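Local coordinates for protein exosome complex component Rrp42 (Archaeoglobus fulgidus, PDB 3M7N) that probably serves as a non-catalytic subunit of the archaeal RNA-degrading exosome and helps to shape the active site of its partner Rrp41, at residues L183-T188 against R250-K255. Numbering follows the deposited sequence.
Sequences LPVSVT and RKLREK
Arg253 of helix 235-253 reaches across to the loop that leads into strand 185-192 and holds the backbone carbonyl of Leu183 in a buried helix-to-sheet contact of the RNase PH fold. Two nitrogens converge side-on upon one oxygen: Arg253 NE lies 2.8 Å from Leu183 O, with an N-H...O angle of 158°, and Arg253 NH2 lies 3.1 Å from the same oxygen in a more bent bond. Both donors lie in the carbonyl plane and the oxygen lies almost in the guanidinium plane, which fixes the rotation of the flat group. The Arg253 chain bends at its third torsion (chi3 -80°), turning this edge to the strand. Arginine suits the place because its aliphatic CG also packs, 3.7 Å from Leu183 CD1. The guanidinium end meets Val185 too, whose CG2 is 3.7 Å from Arg253 NH2. With an alanine here both donors to Leu183 O would be gone, and the loop before the strand would probably be less firmly held. At the preceding helix residue, Leu252 CB lies 3.8 Å from Val185 CG1, and the branched valine suits this buried strand position. Thr216 of neighbouring strand 211-216 is hydrogen-bonded to Arg253 NH2 and pairs through its backbone with Val185. Helix 235-253 thus covers one side of the four-stranded antiparallel sheet, while Pro184 and Ser186 point away from it and touch helix 148-161.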
loop_
_atom_site.group_PDB
_atom_site.type_symbol
_atom_site.label_atom_id
_atom_site.label_comp_id
_atom_site.label_asym_id
_atom_site.label_seq_id
_atom_site.Cartn_x
_atom_site.Cartn_y
_atom_site.Cartn_z
ATOM N N LEU H 183 -15.309 -32.880 20.164
ATOM C CA LEU H 183 -15.238 -31.644 20.911
ATOM C C LEU H 183 -13.770 -31.218 21.033
ATOM O O LEU H 183 -13.143 -31.385 22.079
ATOM C CB LEU H 183 -15.905 -31.828 22.275
ATOM C CG LEU H 183 -16.676 -30.639 22.862
ATOM C CD1 LEU H 183 -17.294 -30.980 24.228
ATOM C CD2 LEU H 183 -15.789 -29.390 22.964
ATOM N N PRO H 184 -13.221 -30.678 19.938
ATOM C CA PRO H 184 -11.875 -30.095 19.877
ATOM C C PRO H 184 -11.738 -28.943 20.864
ATOM O O PRO H 184 -12.583 -28.034 20.852
ATOM C CB PRO H 184 -11.789 -29.496 18.469
ATOM C CG PRO H 184 -12.975 -29.951 17.742
ATOM C CD PRO H 184 -13.984 -30.494 18.692
ATOM N N VAL H 185 -10.677 -28.966 21.668
ATOM C CA VAL H 185 -10.375 -27.901 22.607
ATOM C C VAL H 185 -8.895 -27.685 22.525
ATOM O O VAL H 185 -8.116 -28.668 22.506
ATOM C CB VAL H 185 -10.711 -28.298 24.051
ATOM C CG1 VAL H 185 -10.292 -27.205 25.017
ATOM C CG2 VAL H 185 -12.201 -28.649 24.182
ATOM N N SER H 186 -8.510 -26.407 22.451
ATOM C CA SER H 186 -7.111 -26.027 22.330
ATOM C C SER H 186 -6.618 -25.386 23.608
ATOM O O SER H 186 -7.349 -24.641 24.261
ATOM C CB SER H 186 -6.902 -25.060 21.146
ATOM O OG SER H 186 -7.276 -23.729 21.500
ATOM N N VAL H 187 -5.374 -25.684 23.964
ATOM C CA VAL H 187 -4.742 -25.143 25.161
ATOM C C VAL H 187 -3.435 -24.471 24.790
ATOM O O VAL H 187 -2.520 -25.103 24.257
ATOM C CB VAL H 187 -4.429 -26.245 26.210
ATOM C CG1 VAL H 187 -3.660 -25.658 27.403
ATOM C CG2 VAL H 187 -5.709 -26.935 26.662
ATOM N N THR H 188 -3.328 -23.197 25.134
ATOM C CA THR H 188 -2.224 -22.378 24.681
ATOM C C THR H 188 -1.412 -21.884 25.846
ATOM O O THR H 188 -1.949 -21.303 26.788
ATOM C CB THR H 188 -2.743 -21.155 23.855
ATOM O OG1 THR H 188 -3.346 -21.634 22.648
ATOM C CG2 THR H 188 -1.614 -20.181 23.538
ATOM N N ARG H 250 -9.224 -31.478 28.921
ATOM C CA ARG H 250 -10.277 -32.328 29.461
ATOM C C ARG H 250 -11.158 -31.542 30.420
ATOM O O ARG H 250 -12.372 -31.573 30.295
ATOM C CB ARG H 250 -9.698 -33.566 30.172
ATOM C CG ARG H 250 -9.705 -34.856 29.342
ATOM C CD ARG H 250 -9.834 -36.097 30.244
ATOM N NE ARG H 250 -9.120 -35.903 31.502
ATOM C CZ ARG H 250 -7.818 -36.115 31.670
ATOM N NH1 ARG H 250 -7.257 -35.893 32.853
ATOM N NH2 ARG H 250 -7.077 -36.558 30.664
ATOM N N LYS H 251 -10.554 -30.852 31.385
ATOM C CA LYS H 251 -11.335 -30.003 32.288
ATOM C C LYS H 251 -12.214 -29.031 31.496
ATOM O O LYS H 251 -13.421 -28.918 31.732
ATOM C CB LYS H 251 -10.419 -29.198 33.197
ATOM C CG LYS H 251 -9.887 -29.945 34.413
ATOM C CD LYS H 251 -9.622 -31.401 34.109
ATOM C CE LYS H 251 -9.317 -32.198 35.379
ATOM N NZ LYS H 251 -9.649 -33.651 35.173
ATOM N N LEU H 252 -11.596 -28.329 30.555
ATOM C CA LEU H 252 -12.314 -27.392 29.719
ATOM C C LEU H 252 -13.500 -28.054 29.059
ATOM O O LEU H 252 -14.597 -27.490 28.996
ATOM C CB LEU H 252 -11.371 -26.797 28.663
ATOM C CG LEU H 252 -10.500 -25.682 29.252
ATOM C CD1 LEU H 252 -9.539 -25.117 28.231
ATOM C CD2 LEU H 252 -11.392 -24.579 29.831
ATOM N N ARG H 253 -13.259 -29.257 28.556
ATOM C CA ARG H 253 -14.235 -30.005 27.784
ATOM C C ARG H 253 -15.458 -30.248 28.656
ATOM O O ARG H 253 -16.577 -30.338 28.167
ATOM C CB ARG H 253 -13.605 -31.321 27.312
ATOM C CG ARG H 253 -14.367 -32.079 26.236
ATOM C CD ARG H 253 -13.484 -33.140 25.581
ATOM N NE ARG H 253 -12.602 -32.558 24.587
ATOM C CZ ARG H 253 -11.277 -32.514 24.665
ATOM N NH1 ARG H 253 -10.633 -33.052 25.708
ATOM N NH2 ARG H 253 -10.594 -31.920 23.680
ATOM N N GLU H 254 -15.251 -30.305 29.962
ATOM C CA GLU H 254 -16.350 -30.619 30.859
ATOM C C GLU H 254 -17.233 -29.404 31.176
ATOM O O GLU H 254 -18.271 -29.528 31.824
ATOM C CB GLU H 254 -15.826 -31.344 32.108
ATOM C CG GLU H 254 -16.150 -30.719 33.454
ATOM C CD GLU H 254 -15.422 -31.431 34.597
ATOM O OE1 GLU H 254 -14.497 -32.235 34.305
ATOM O OE2 GLU H 254 -15.776 -31.186 35.779
ATOM N N LYS H 255 -16.834 -28.235 30.689
ATOM C CA LYS H 255 -17.665 -27.048 30.818
ATOM C C LYS H 255 -18.776 -27.048 29.755
ATOM O O LYS H 255 -19.759 -26.328 29.875
ATOM C CB LYS H 255 -16.816 -25.765 30.752
ATOM C CG LYS H 255 -15.911 -25.565 31.967
ATOM C CD LYS H 255 -15.344 -24.156 32.055
ATOM C CE LYS H 255 -14.790 -23.852 33.468
ATOM N NZ LYS H 255 -14.578 -22.356 33.781
#